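Local coordinates for protein halogenase (Chondromyces crocatus, PDB 3E1T) that binds FAD and probably uses this flavin to halogenate a precursor of the myxobacterial metabolite chondrochloren, at residues Q188-Y193 and I282-S287; C306-V311 and Q360-F365; V7-V12 and R29-L34; H160-V165 and T332-E337. One frame throughout, in Å; residues are numbered along the deposited sequence.

Interaction 1: Q188-Y193 and I282-S287; sequences QNVALY and IRKDYS. With FAD (flavin-adenine dinucleotide), chain C.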
# COMPACT_ATOMS: atom_id res chain seq x y z
N GLN A 188 9.37 1.60 -11.60
CA GLN A 188 8.77 1.34 -12.90
C GLN A 188 8.74 -0.16 -13.13
O GLN A 188 9.46 -0.70 -13.97
CB GLN A 188 9.59 2.05 -13.98
CG GLN A 188 8.83 2.35 -15.27
CD GLN A 188 9.58 3.36 -16.13
OE1 GLN A 188 9.79 4.51 -15.72
NE2 GLN A 188 10.00 2.93 -17.32
N ASN A 189 7.88 -0.83 -12.35
CA ASN A 189 7.85 -2.27 -12.27
C ASN A 189 6.46 -2.78 -12.61
O ASN A 189 5.48 -2.03 -12.55
CB ASN A 189 8.20 -2.74 -10.85
CG ASN A 189 9.44 -2.08 -10.27
OD1 ASN A 189 9.54 -1.91 -9.04
ND2 ASN A 189 10.39 -1.72 -11.12
N VAL A 190 6.39 -4.06 -12.99
CA VAL A 190 5.13 -4.75 -13.17
C VAL A 190 5.13 -6.00 -12.29
O VAL A 190 6.15 -6.70 -12.21
CB VAL A 190 4.87 -5.13 -14.65
CG1 VAL A 190 4.83 -3.87 -15.51
CG2 VAL A 190 5.95 -6.06 -15.15
N ALA A 191 4.02 -6.25 -11.61
CA ALA A 191 3.88 -7.49 -10.83
C ALA A 191 3.03 -8.49 -11.60
O ALA A 191 2.02 -8.13 -12.22
CB ALA A 191 3.28 -7.21 -9.49
N LEU A 192 3.45 -9.75 -11.57
CA LEU A 192 2.75 -10.84 -12.23
C LEU A 192 2.54 -11.90 -11.17
O LEU A 192 3.52 -12.41 -10.63
CB LEU A 192 3.62 -11.40 -13.36
CG LEU A 192 3.05 -12.53 -14.22
CD1 LEU A 192 1.82 -12.07 -15.00
CD2 LEU A 192 4.12 -13.01 -15.17
N TYR A 193 1.29 -12.22 -10.85
CA TYR A 193 1.04 -13.06 -9.68
C TYR A 193 -0.08 -14.09 -9.82
O TYR A 193 -1.07 -13.85 -10.51
CB TYR A 193 0.83 -12.19 -8.43
CG TYR A 193 -0.48 -11.43 -8.41
CD1 TYR A 193 -1.61 -11.99 -7.81
CD2 TYR A 193 -0.58 -10.15 -8.96
CE1 TYR A 193 -2.81 -11.31 -7.78
CE2 TYR A 193 -1.79 -9.45 -8.94
CZ TYR A 193 -2.90 -10.05 -8.34
OH TYR A 193 -4.12 -9.41 -8.28
N ILE A 282 -1.94 -9.17 -13.75
CA ILE A 282 -0.84 -8.22 -13.87
C ILE A 282 -1.23 -6.86 -13.25
O ILE A 282 -2.38 -6.42 -13.37
CB ILE A 282 -0.34 -8.05 -15.34
CG1 ILE A 282 1.01 -7.34 -15.37
CG2 ILE A 282 -1.38 -7.31 -16.21
CD1 ILE A 282 1.72 -7.35 -16.69
N ARG A 283 -0.27 -6.23 -12.57
CA ARG A 283 -0.40 -4.85 -12.13
C ARG A 283 0.82 -4.06 -12.60
O ARG A 283 1.96 -4.48 -12.43
CB ARG A 283 -0.55 -4.75 -10.61
CG ARG A 283 -1.94 -5.09 -10.08
CD ARG A 283 -2.99 -3.99 -10.40
NE ARG A 283 -2.61 -2.68 -9.86
CZ ARG A 283 -2.73 -2.32 -8.58
NH1 ARG A 283 -3.24 -3.16 -7.69
NH2 ARG A 283 -2.34 -1.11 -8.20
N LYS A 284 0.56 -2.90 -13.18
CA LYS A 284 1.56 -2.11 -13.86
C LYS A 284 1.32 -0.66 -13.47
O LYS A 284 0.22 -0.32 -13.04
CB LYS A 284 1.36 -2.33 -15.36
CG LYS A 284 2.16 -1.48 -16.31
CD LYS A 284 2.08 -2.07 -17.71
CE LYS A 284 0.63 -2.27 -18.18
NZ LYS A 284 -0.08 -0.99 -18.51
N ASP A 285 2.34 0.18 -13.60
CA ASP A 285 2.19 1.61 -13.35
C ASP A 285 1.48 1.86 -12.02
O ASP A 285 0.59 2.70 -11.93
CB ASP A 285 1.41 2.29 -14.52
CG ASP A 285 2.16 2.23 -15.84
OD1 ASP A 285 3.38 2.49 -15.84
OD2 ASP A 285 1.54 1.92 -16.88
N TYR A 286 1.88 1.11 -10.99
CA TYR A 286 1.27 1.22 -9.67
C TYR A 286 1.96 2.22 -8.74
O TYR A 286 1.40 2.53 -7.68
CB TYR A 286 1.22 -0.16 -8.98
CG TYR A 286 2.57 -0.86 -8.84
CD1 TYR A 286 3.58 -0.34 -8.01
CD2 TYR A 286 2.82 -2.05 -9.51
CE1 TYR A 286 4.82 -1.00 -7.88
CE2 TYR A 286 4.05 -2.72 -9.38
CZ TYR A 286 5.04 -2.19 -8.57
OH TYR A 286 6.24 -2.87 -8.44
N SER A 287 3.14 2.71 -9.10
CA SER A 287 3.86 3.63 -8.20
C SER A 287 3.66 5.10 -8.60
O SER A 287 4.03 5.49 -9.69
CB SER A 287 5.35 3.32 -8.14
OG SER A 287 5.96 4.07 -7.08
PA FAD C . -8.72 -0.88 -2.82
O1A FAD C . -8.34 -2.03 -1.93
O2A FAD C . -8.28 -1.01 -4.24
O5B FAD C . -10.33 -0.77 -2.79
C5B FAD C . -11.01 0.26 -3.49
C4B FAD C . -12.47 -0.14 -3.68
O4B FAD C . -13.16 0.81 -4.47
C3B FAD C . -12.58 -1.47 -4.42
O3B FAD C . -13.37 -2.34 -3.63
C2B FAD C . -13.29 -1.15 -5.72
O2B FAD C . -14.22 -2.16 -6.02
C1B FAD C . -13.99 0.16 -5.40
N9A FAD C . -14.21 1.06 -6.55
C8A FAD C . -13.39 1.30 -7.62
N7A FAD C . -14.00 2.22 -8.41
C5A FAD C . -15.18 2.58 -7.84
C6A FAD C . -16.20 3.46 -8.22
N6A FAD C . -16.20 4.08 -9.40
N1A FAD C . -17.30 3.59 -7.39
C2A FAD C . -17.42 2.85 -6.25
N3A FAD C . -16.41 1.98 -5.90
C4A FAD C . -15.31 1.85 -6.68
N1 FAD C . -0.47 -3.94 0.42
C2 FAD C . -0.24 -4.55 1.62
O2 FAD C . -0.62 -3.98 2.64
N3 FAD C . 0.42 -5.77 1.66
C4 FAD C . 0.84 -6.38 0.48
O4 FAD C . 1.41 -7.47 0.51
C4X FAD C . 0.62 -5.75 -0.74
N5 FAD C . 1.03 -6.33 -1.93
C5X FAD C . 0.78 -5.69 -3.13
C6 FAD C . 1.20 -6.26 -4.33
C7 FAD C . 0.95 -5.60 -5.55
C7M FAD C . 1.59 -6.11 -6.80
C8 FAD C . 0.29 -4.36 -5.55
C8M FAD C . 0.18 -3.52 -6.80
C9 FAD C . -0.13 -3.81 -4.35
C9A FAD C . 0.12 -4.46 -3.13
N10 FAD C . -0.31 -3.88 -1.95
C10 FAD C . -0.06 -4.52 -0.76
C1' FAD C . -1.14 -2.61 -1.96
C2' FAD C . -2.64 -2.82 -1.71
O2' FAD C . -3.15 -3.56 -2.80
C3' FAD C . -3.38 -1.48 -1.63
O3' FAD C . -2.57 -0.50 -1.02
C4' FAD C . -4.67 -1.51 -0.82
O4' FAD C . -5.58 -2.41 -1.42
C5' FAD C . -5.29 -0.11 -0.80
O5' FAD C . -6.61 -0.18 -0.35
P FAD C . -7.71 0.90 -0.81
O1P FAD C . -8.85 0.89 0.19
O2P FAD C . -7.10 2.26 -0.89
O3P FAD C . -8.11 0.49 -2.29
O HOH W 1 4.99 -0.00 -14.00
O HOH W 2 4.74 0.72 -11.29
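Tyr-286 has a chi1 of 57°, with CG between its backbone N and its carbonyl carbon, and this turns the ring back onto Asn-189. The phenol OH comes within 3.1 Å of Asn-189 CB. A chi1 of -60° sets CG1 of Val-190 anti to its carbonyl carbon, where it lies alongside the Lys-284 chain, 3.7 Å from Lys-284 CG. Strands 189-193 and 282-284 run antiparallel. Ala-191 and Arg-283 form a hydrogen-bonded pair: Ala-191 N to Arg-283 O is 2.8 Å, and Arg-283 N to Ala-191 O is 3.0 Å. Beyond Lys-284 water takes over. One molecule links Asn-189 O to Asp-285 N. A second bonds to Tyr-286 N and sits over the centre of the Tyr-286 ring.

The same pair meets the dimethyl edge of the flavin. Ala-191 CB is 3.4 Å from FAD C7M. The Arg-283 chain bends at chi2 and chi3, which lays one guanidinium face against FAD C8M, 3.6 Å from NH1. The polar partner of Tyr-286 OH is Asp-309. Strand 189-197 runs between strands 229-237 and 281-284. Helices 238-241 and 248-257 pack on Val-190, Leu-192 and Ile-282.

Interaction 2: C306-V311 and Q360-F365; sequences CFVDPV and QFLVAF. With FAD (flavin-adenine dinucleotide), chain C.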
# COMPACT_ATOMS: atom_id res chain seq x y z
N CYS A 306 -1.94 7.72 -3.45
CA CYS A 306 -0.54 7.40 -3.69
C CYS A 306 -0.25 5.95 -3.36
O CYS A 306 -1.00 5.31 -2.62
CB CYS A 306 0.38 8.32 -2.87
SG CYS A 306 0.23 8.11 -1.09
N PHE A 307 0.83 5.43 -3.94
CA PHE A 307 1.32 4.09 -3.63
C PHE A 307 2.83 4.01 -3.95
O PHE A 307 3.29 4.61 -4.93
CB PHE A 307 0.55 3.01 -4.41
CG PHE A 307 0.99 1.61 -4.08
CD1 PHE A 307 0.75 1.06 -2.82
CD2 PHE A 307 1.68 0.85 -5.03
CE1 PHE A 307 1.18 -0.22 -2.52
CE2 PHE A 307 2.11 -0.43 -4.74
CZ PHE A 307 1.85 -0.97 -3.48
N VAL A 308 3.59 3.30 -3.12
CA VAL A 308 5.04 3.11 -3.38
C VAL A 308 5.36 1.84 -4.19
O VAL A 308 5.59 1.93 -5.40
CB VAL A 308 5.89 3.15 -2.08
CG1 VAL A 308 7.39 3.22 -2.45
CG2 VAL A 308 5.52 4.37 -1.22
N ASP A 309 5.38 0.68 -3.54
CA ASP A 309 5.86 -0.57 -4.14
C ASP A 309 5.58 -1.68 -3.12
O ASP A 309 5.56 -1.40 -1.93
CB ASP A 309 7.37 -0.47 -4.47
CG ASP A 309 7.90 -1.66 -5.27
OD1 ASP A 309 7.72 -1.70 -6.51
OD2 ASP A 309 8.51 -2.56 -4.65
N PRO A 310 5.35 -2.92 -3.57
CA PRO A 310 4.96 -3.99 -2.64
C PRO A 310 6.01 -4.48 -1.63
O PRO A 310 5.63 -5.22 -0.71
CB PRO A 310 4.59 -5.16 -3.57
CG PRO A 310 4.44 -4.57 -4.92
CD PRO A 310 5.35 -3.40 -4.96
N VAL A 311 7.29 -4.12 -1.76
CA VAL A 311 8.26 -4.66 -0.81
C VAL A 311 8.08 -3.95 0.53
O VAL A 311 7.88 -2.73 0.56
CB VAL A 311 9.73 -4.64 -1.32
CG1 VAL A 311 10.21 -3.25 -1.61
CG2 VAL A 311 10.65 -5.33 -0.31
N GLN A 360 11.49 6.66 0.62
CA GLN A 360 12.90 6.87 0.85
C GLN A 360 13.59 5.58 1.22
O GLN A 360 14.65 5.26 0.68
CB GLN A 360 13.12 7.90 1.95
CG GLN A 360 12.89 9.30 1.47
CD GLN A 360 14.00 9.75 0.56
OE1 GLN A 360 15.08 10.10 1.03
NE2 GLN A 360 13.75 9.74 -0.74
N PHE A 361 13.00 4.83 2.14
CA PHE A 361 13.60 3.60 2.60
C PHE A 361 13.62 2.53 1.51
O PHE A 361 14.58 1.74 1.44
CB PHE A 361 12.89 3.08 3.84
CG PHE A 361 13.41 1.75 4.31
CD1 PHE A 361 14.68 1.64 4.87
CD2 PHE A 361 12.64 0.61 4.17
CE1 PHE A 361 15.17 0.41 5.29
CE2 PHE A 361 13.12 -0.63 4.58
CZ PHE A 361 14.39 -0.72 5.15
N LEU A 362 12.57 2.47 0.69
CA LEU A 362 12.50 1.45 -0.36
C LEU A 362 13.49 1.69 -1.49
O LEU A 362 13.97 0.73 -2.07
CB LEU A 362 11.08 1.28 -0.91
CG LEU A 362 9.96 0.73 -0.00
CD1 LEU A 362 8.83 0.22 -0.88
CD2 LEU A 362 10.39 -0.36 0.95
N VAL A 363 13.73 2.96 -1.84
CA VAL A 363 14.78 3.32 -2.82
C VAL A 363 16.12 2.77 -2.29
O VAL A 363 16.81 2.04 -3.00
CB VAL A 363 14.87 4.88 -3.09
CG1 VAL A 363 16.13 5.23 -3.96
CG2 VAL A 363 13.62 5.41 -3.80
N ALA A 364 16.47 3.08 -1.04
CA ALA A 364 17.71 2.56 -0.45
C ALA A 364 17.73 1.02 -0.35
O ALA A 364 18.78 0.40 -0.56
CB ALA A 364 18.00 3.21 0.93
N PHE A 365 16.57 0.40 -0.08
CA PHE A 365 16.47 -1.06 0.01
C PHE A 365 16.67 -1.74 -1.35
O PHE A 365 17.37 -2.76 -1.43
CB PHE A 365 15.14 -1.50 0.64
CG PHE A 365 15.13 -2.94 1.05
CD1 PHE A 365 15.88 -3.38 2.15
CD2 PHE A 365 14.38 -3.87 0.35
CE1 PHE A 365 15.87 -4.71 2.53
CE2 PHE A 365 14.37 -5.21 0.74
CZ PHE A 365 15.12 -5.62 1.83
PA FAD C . -8.72 -0.88 -2.82
O1A FAD C . -8.34 -2.03 -1.93
O2A FAD C . -8.28 -1.01 -4.24
O5B FAD C . -10.33 -0.77 -2.79
C5B FAD C . -11.01 0.26 -3.49
C4B FAD C . -12.47 -0.14 -3.68
O4B FAD C . -13.16 0.81 -4.47
C3B FAD C . -12.58 -1.47 -4.42
O3B FAD C . -13.37 -2.34 -3.63
C2B FAD C . -13.29 -1.15 -5.72
O2B FAD C . -14.22 -2.16 -6.02
C1B FAD C . -13.99 0.16 -5.40
N9A FAD C . -14.21 1.06 -6.55
C8A FAD C . -13.39 1.30 -7.62
N7A FAD C . -14.00 2.22 -8.41
C5A FAD C . -15.18 2.58 -7.84
C6A FAD C . -16.20 3.46 -8.22
N6A FAD C . -16.20 4.08 -9.40
N1A FAD C . -17.30 3.59 -7.39
C2A FAD C . -17.42 2.85 -6.25
N3A FAD C . -16.41 1.98 -5.90
C4A FAD C . -15.31 1.85 -6.68
N1 FAD C . -0.47 -3.94 0.42
C2 FAD C . -0.24 -4.55 1.62
O2 FAD C . -0.62 -3.98 2.64
N3 FAD C . 0.42 -5.77 1.66
C4 FAD C . 0.84 -6.38 0.48
O4 FAD C . 1.41 -7.47 0.51
C4X FAD C . 0.62 -5.75 -0.74
N5 FAD C . 1.03 -6.33 -1.93
C5X FAD C . 0.78 -5.69 -3.13
C6 FAD C . 1.20 -6.26 -4.33
C7 FAD C . 0.95 -5.60 -5.55
C7M FAD C . 1.59 -6.11 -6.80
C8 FAD C . 0.29 -4.36 -5.55
C8M FAD C . 0.18 -3.52 -6.80
C9 FAD C . -0.13 -3.81 -4.35
C9A FAD C . 0.12 -4.46 -3.13
N10 FAD C . -0.31 -3.88 -1.95
C10 FAD C . -0.06 -4.52 -0.76
C1' FAD C . -1.14 -2.61 -1.96
C2' FAD C . -2.64 -2.82 -1.71
O2' FAD C . -3.15 -3.56 -2.80
C3' FAD C . -3.38 -1.48 -1.63
O3' FAD C . -2.57 -0.50 -1.02
C4' FAD C . -4.67 -1.51 -0.82
O4' FAD C . -5.58 -2.41 -1.42
C5' FAD C . -5.29 -0.11 -0.80
O5' FAD C . -6.61 -0.18 -0.35
P FAD C . -7.71 0.90 -0.81
O1P FAD C . -8.85 0.89 0.19
O2P FAD C . -7.10 2.26 -0.89
O3P FAD C . -8.11 0.49 -2.29
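Val-308, Asp-309 and Val-311 all touch Leu-362, which reaches them from helix 340-368. The segment starts on strand 306-307, where Phe-307 packs against the flavin. Its CG is anti to the backbone N (chi1 -178°), which brings CE1 to 3.4 Å from FAD C1'. CZ lies 3.6 Å from FAD C9, and the backbone N of Asp-309 sits over one ring face, toward its rim. With an alanine here the flavin would probably lose this packing at C1' and C9, leaving a gap beside the ring system. Val-308 follows and crosses Leu-362 obliquely, with CG1 3.7 Å from Leu-362 CD1. Asp-309 CB meets Leu-362 CD1 at 3.9 Å, and its backbone O is as near; its carboxylate is hydrogen-bonded to Tyr-366. Pro-310 turns away to the flavin, CB 3.6 Å from FAD C6. Val-311 CG1 slides past Leu-362, 3.8 Å from CD1, and CG2 meets Phe-365 CE2 at 3.9 Å. The Leu-362 methyls also lie against Val-311 O. The Phe-365 ring stacks on Trp-83.

The two segments share no hydrogen bonds. Their contact is mainly dispersive: helix 340-368 backs the flavin-lining loop through one leucine and Phe-365.

Interaction 3: V7-V12 and R29-L34; sequences VFDLIV and RGHRVL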
# COMPACT_ATOMS: atom_id res chain seq x y z
N VAL A 7 -29.12 13.40 1.61
CA VAL A 7 -28.08 14.26 2.20
C VAL A 7 -27.35 13.55 3.35
O VAL A 7 -27.98 12.95 4.24
CB VAL A 7 -28.65 15.64 2.65
CG1 VAL A 7 -29.78 15.48 3.69
CG2 VAL A 7 -27.53 16.55 3.18
N PHE A 8 -26.01 13.60 3.32
CA PHE A 8 -25.18 12.93 4.32
C PHE A 8 -24.14 13.88 4.90
O PHE A 8 -24.01 15.02 4.45
CB PHE A 8 -24.51 11.70 3.70
CG PHE A 8 -25.48 10.63 3.26
CD1 PHE A 8 -25.85 9.62 4.15
CD2 PHE A 8 -26.01 10.62 1.98
CE1 PHE A 8 -26.73 8.62 3.76
CE2 PHE A 8 -26.89 9.62 1.57
CZ PHE A 8 -27.26 8.62 2.46
N ASP A 9 -23.42 13.46 5.94
CA ASP A 9 -22.27 14.25 6.37
C ASP A 9 -21.07 13.91 5.46
O ASP A 9 -20.27 14.78 5.15
CB ASP A 9 -21.94 14.02 7.85
CG ASP A 9 -23.08 14.43 8.80
OD1 ASP A 9 -23.61 13.53 9.49
OD2 ASP A 9 -23.43 15.64 8.86
N LEU A 10 -21.01 12.66 5.00
CA LEU A 10 -19.86 12.14 4.25
C LEU A 10 -20.28 11.07 3.27
O LEU A 10 -21.04 10.17 3.63
CB LEU A 10 -18.82 11.55 5.22
CG LEU A 10 -17.63 10.71 4.70
CD1 LEU A 10 -16.69 11.59 3.86
CD2 LEU A 10 -16.87 10.08 5.87
N ILE A 11 -19.78 11.16 2.04
CA ILE A 11 -19.89 10.06 1.09
C ILE A 11 -18.50 9.51 0.79
O ILE A 11 -17.61 10.25 0.36
CB ILE A 11 -20.56 10.49 -0.24
CG1 ILE A 11 -21.99 10.99 0.03
CG2 ILE A 11 -20.56 9.32 -1.23
CD1 ILE A 11 -22.53 11.95 -1.02
N VAL A 12 -18.34 8.20 1.02
CA VAL A 12 -17.11 7.50 0.71
C VAL A 12 -17.30 6.64 -0.53
O VAL A 12 -18.26 5.88 -0.64
CB VAL A 12 -16.63 6.66 1.91
CG1 VAL A 12 -15.38 5.87 1.57
CG2 VAL A 12 -16.35 7.58 3.09
N ARG A 29 -18.53 8.44 15.49
CA ARG A 29 -18.63 9.74 16.15
C ARG A 29 -20.08 10.25 16.06
O ARG A 29 -20.42 11.31 16.59
CB ARG A 29 -17.65 10.72 15.50
CG ARG A 29 -16.98 11.77 16.41
CD ARG A 29 -16.82 11.38 17.89
NE ARG A 29 -15.50 11.67 18.46
CZ ARG A 29 -14.93 12.88 18.55
NH1 ARG A 29 -15.52 13.97 18.08
NH2 ARG A 29 -13.73 12.99 19.11
N GLY A 30 -20.93 9.48 15.39
CA GLY A 30 -22.36 9.78 15.29
C GLY A 30 -22.71 10.71 14.15
O GLY A 30 -23.48 11.65 14.33
N HIS A 31 -22.16 10.43 12.97
CA HIS A 31 -22.43 11.23 11.79
C HIS A 31 -23.07 10.38 10.71
O HIS A 31 -22.99 9.15 10.76
CB HIS A 31 -21.14 11.87 11.26
CG HIS A 31 -20.49 12.81 12.23
ND1 HIS A 31 -19.25 12.57 12.78
CD2 HIS A 31 -20.91 13.99 12.75
CE1 HIS A 31 -18.93 13.56 13.59
NE2 HIS A 31 -19.91 14.44 13.59
N ARG A 32 -23.73 11.03 9.75
CA ARG A 32 -24.40 10.33 8.65
C ARG A 32 -23.40 10.06 7.52
O ARG A 32 -22.93 10.98 6.86
CB ARG A 32 -25.58 11.15 8.09
CG ARG A 32 -26.47 11.80 9.15
CD ARG A 32 -27.65 12.60 8.56
NE ARG A 32 -27.29 13.74 7.69
CZ ARG A 32 -26.71 14.87 8.09
NH1 ARG A 32 -26.35 15.06 9.35
NH2 ARG A 32 -26.46 15.83 7.20
N VAL A 33 -23.05 8.79 7.31
CA VAL A 33 -22.17 8.45 6.20
C VAL A 33 -22.75 7.39 5.27
O VAL A 33 -23.34 6.41 5.71
CB VAL A 33 -20.65 8.21 6.61
CG1 VAL A 33 -20.45 8.18 8.12
CG2 VAL A 33 -20.03 6.98 5.90
N LEU A 34 -22.60 7.66 3.97
CA LEU A 34 -22.91 6.73 2.90
C LEU A 34 -21.58 6.23 2.34
O LEU A 34 -20.63 7.00 2.19
CB LEU A 34 -23.65 7.48 1.79
CG LEU A 34 -24.61 6.84 0.77
CD1 LEU A 34 -24.40 7.50 -0.58
CD2 LEU A 34 -24.52 5.33 0.64
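Asp-9 to Ile-11 and Arg-32 to Leu-34 run parallel, with Leu-10 paired to Val-33 and Ile-11 to Leu-34. The ladder includes Leu-34 N to Leu-10 O at 3.0 Å and Val-12 N to Leu-34 O at 2.8 Å. Arg-32 O takes two donors, Asp-9 N at 2.7 Å and Leu-10 N at 3.2 Å, where the chain turns a corner at Asp-9.

The Asp-9 carboxylate grips Arg-32 twice. OD1 uses its anti lone pair to accept Arg-32 N in a bond that is modelled short. OD2 makes a salt bridge to Arg-32 NH1 at 3.0 Å. A bend at chi3 (-61°) folds the Arg-32 chain back and brings one guanidinium face over the carboxylate, the two planes 67° apart. The edge of the guanidinium looks to Val-7 O. Leu-34 CB sits over the centre of the Phe-8 ring in a CH-pi contact, 3.6 Å from the centroid. Replacing Phe-8 by a serine would probably uncover Leu-34 and open a gap between it and Ala-161.

The parallel part joins strands 10-13 and 33-36 of the beta-alpha-beta unit of a Rossmann-type FAD-binding fold. Helix 17-27, between them, packs on Leu-10, Val-12 and Val-33. Phe-8 lies on strand 6-8, next to strand 156-161 in the mixed sheet. Strand 163-166 adjoins strand 10-13 in the parallel sheet.

Interaction 4: H160-V165 and T332-E337; sequences HARFIV and TCLAGE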
# COMPACT_ATOMS: atom_id res chain seq x y z
N HIS A 160 -25.78 13.86 -1.84
CA HIS A 160 -25.04 15.06 -1.45
C HIS A 160 -24.50 14.95 -0.04
O HIS A 160 -25.06 14.23 0.78
CB HIS A 160 -25.93 16.31 -1.56
CG HIS A 160 -26.68 16.42 -2.86
ND1 HIS A 160 -27.99 16.83 -2.93
CD2 HIS A 160 -26.29 16.16 -4.13
CE1 HIS A 160 -28.38 16.82 -4.20
NE2 HIS A 160 -27.37 16.41 -4.94
N ALA A 161 -23.41 15.66 0.25
CA ALA A 161 -22.77 15.63 1.56
C ALA A 161 -21.82 16.81 1.71
O ALA A 161 -21.44 17.43 0.72
CB ALA A 161 -22.01 14.32 1.77
N ARG A 162 -21.44 17.11 2.95
CA ARG A 162 -20.45 18.15 3.20
C ARG A 162 -19.03 17.72 2.74
O ARG A 162 -18.22 18.56 2.34
CB ARG A 162 -20.46 18.55 4.68
CG ARG A 162 -19.62 19.79 4.99
CD ARG A 162 -19.57 20.11 6.47
NE ARG A 162 -18.42 20.95 6.81
CZ ARG A 162 -18.16 21.44 8.02
NH1 ARG A 162 -18.97 21.19 9.05
NH2 ARG A 162 -17.08 22.18 8.22
N PHE A 163 -18.75 16.42 2.80
CA PHE A 163 -17.44 15.87 2.44
C PHE A 163 -17.57 14.67 1.53
O PHE A 163 -18.40 13.80 1.78
CB PHE A 163 -16.67 15.43 3.68
CG PHE A 163 -16.42 16.53 4.66
CD1 PHE A 163 -15.44 17.48 4.43
CD2 PHE A 163 -17.16 16.60 5.84
CE1 PHE A 163 -15.21 18.49 5.35
CE2 PHE A 163 -16.92 17.60 6.76
CZ PHE A 163 -15.94 18.55 6.52
N ILE A 164 -16.76 14.64 0.48
CA ILE A 164 -16.70 13.50 -0.44
C ILE A 164 -15.26 12.98 -0.41
O ILE A 164 -14.33 13.77 -0.55
CB ILE A 164 -17.04 13.91 -1.91
CG1 ILE A 164 -18.29 14.81 -1.98
CG2 ILE A 164 -17.19 12.66 -2.81
CD1 ILE A 164 -19.59 14.14 -1.58
N VAL A 165 -15.09 11.68 -0.20
CA VAL A 165 -13.74 11.08 -0.18
C VAL A 165 -13.58 9.94 -1.19
O VAL A 165 -14.37 9.00 -1.19
CB VAL A 165 -13.33 10.59 1.22
CG1 VAL A 165 -11.96 9.91 1.17
CG2 VAL A 165 -13.31 11.78 2.22
N THR A 332 -13.51 16.41 13.33
CA THR A 332 -13.16 17.67 13.98
C THR A 332 -13.88 18.88 13.36
O THR A 332 -14.21 19.83 14.06
CB THR A 332 -11.63 17.90 13.99
OG1 THR A 332 -10.98 16.78 14.60
CG2 THR A 332 -11.27 19.15 14.76
N CYS A 333 -14.10 18.83 12.05
CA CYS A 333 -14.81 19.89 11.34
C CYS A 333 -16.32 19.80 11.51
O CYS A 333 -17.00 20.82 11.61
CB CYS A 333 -14.43 19.87 9.86
SG CYS A 333 -12.72 20.39 9.55
N LEU A 334 -16.85 18.58 11.56
CA LEU A 334 -18.27 18.36 11.80
C LEU A 334 -18.68 18.69 13.23
O LEU A 334 -19.87 18.71 13.56
CB LEU A 334 -18.67 16.93 11.45
CG LEU A 334 -18.68 16.53 9.98
CD1 LEU A 334 -19.03 15.06 9.87
CD2 LEU A 334 -19.64 17.38 9.16
N ALA A 335 -17.68 18.95 14.08
CA ALA A 335 -17.89 19.37 15.45
C ALA A 335 -17.62 20.88 15.61
O ALA A 335 -17.56 21.39 16.73
CB ALA A 335 -17.02 18.56 16.40
N GLY A 336 -17.44 21.57 14.49
CA GLY A 336 -17.29 23.02 14.46
C GLY A 336 -16.01 23.57 15.08
O GLY A 336 -15.88 24.78 15.28
N GLU A 337 -15.06 22.68 15.37
CA GLU A 337 -13.77 23.10 15.89
C GLU A 337 -12.72 23.17 14.79
O GLU A 337 -12.82 22.48 13.77
CB GLU A 337 -13.30 22.19 17.03
CG GLU A 337 -13.81 20.76 16.97
CD GLU A 337 -13.20 19.87 18.03
OE1 GLU A 337 -12.88 20.39 19.13
OE2 GLU A 337 -13.04 18.65 17.77
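The Phe-163 ring takes Leu-334 CD2 at its edge, in the ring plane, 3.6 Å from CE2. Over one face of the same ring, offset toward the rim, lies CG of its sequence neighbour Arg-162. The guanidinium of Arg-162 lies near Cys-333 O and Leu-334 CD2.

These groups gather at a Schellman motif that ends helix 315-333. Gly-336 is its C-prime residue, and its positive phi favours glycine. The motif bonds are Glu-337 N to Thr-332 O at 3.2 Å and Gly-336 N to Cys-333 O at 3.0 Å. A type I turn runs from Cys-333 to Gly-336.

Across the contact Arg-162 reaches out at full length. With CG anti to the backbone N (chi1 -170°) and the chain extended to NE, the side chain runs past Leu-334 in the opposite direction and carries the guanidinium to the helix end. Arg-162 CD lies 3.8 Å from Leu-334 CD2. That one methyl touches both the arginine chain and the phenylalanine edge. Phe-163 CZ also meets Cys-333 CB at 3.9 Å.

Arg-162 NH2 forms a salt bridge with Glu-340 of the next helix, 340-368. The contact thus joins the start of strand 163-166, in the parallel sheet of the Rossmann-type fold, to the link between two long helices. A positive charge here would probably suit the carbonyl end of helix 315-333. Cys-333 O, already bonded to Gly-336 N, also receives Arg-162 NH1 in a weak, bent hydrogen bond of 3.3 Å with an angle of 129°.

From the N terminus, interaction 3 closes first, over the short strand-helix-strand loop between residues 12 and 29. Interaction 4 opens next at 160 and does not close until 337. Interaction 1 opens and closes within that span, at 188 and 287. Interaction 2 opens at 306, before interaction 4 has closed, and ends at 365, so the two cross. Interactions 3 and 4 touch, their centres about 8 Å apart, and share two sheets far from the flavin ring. Interactions 1 and 2 also touch and meet FAD from strands 189-197 and 281-284 and from strand 306-307 and the loop after it. Helix 340-368 follows helix 315-333 and leads from interaction 4 to interaction 2.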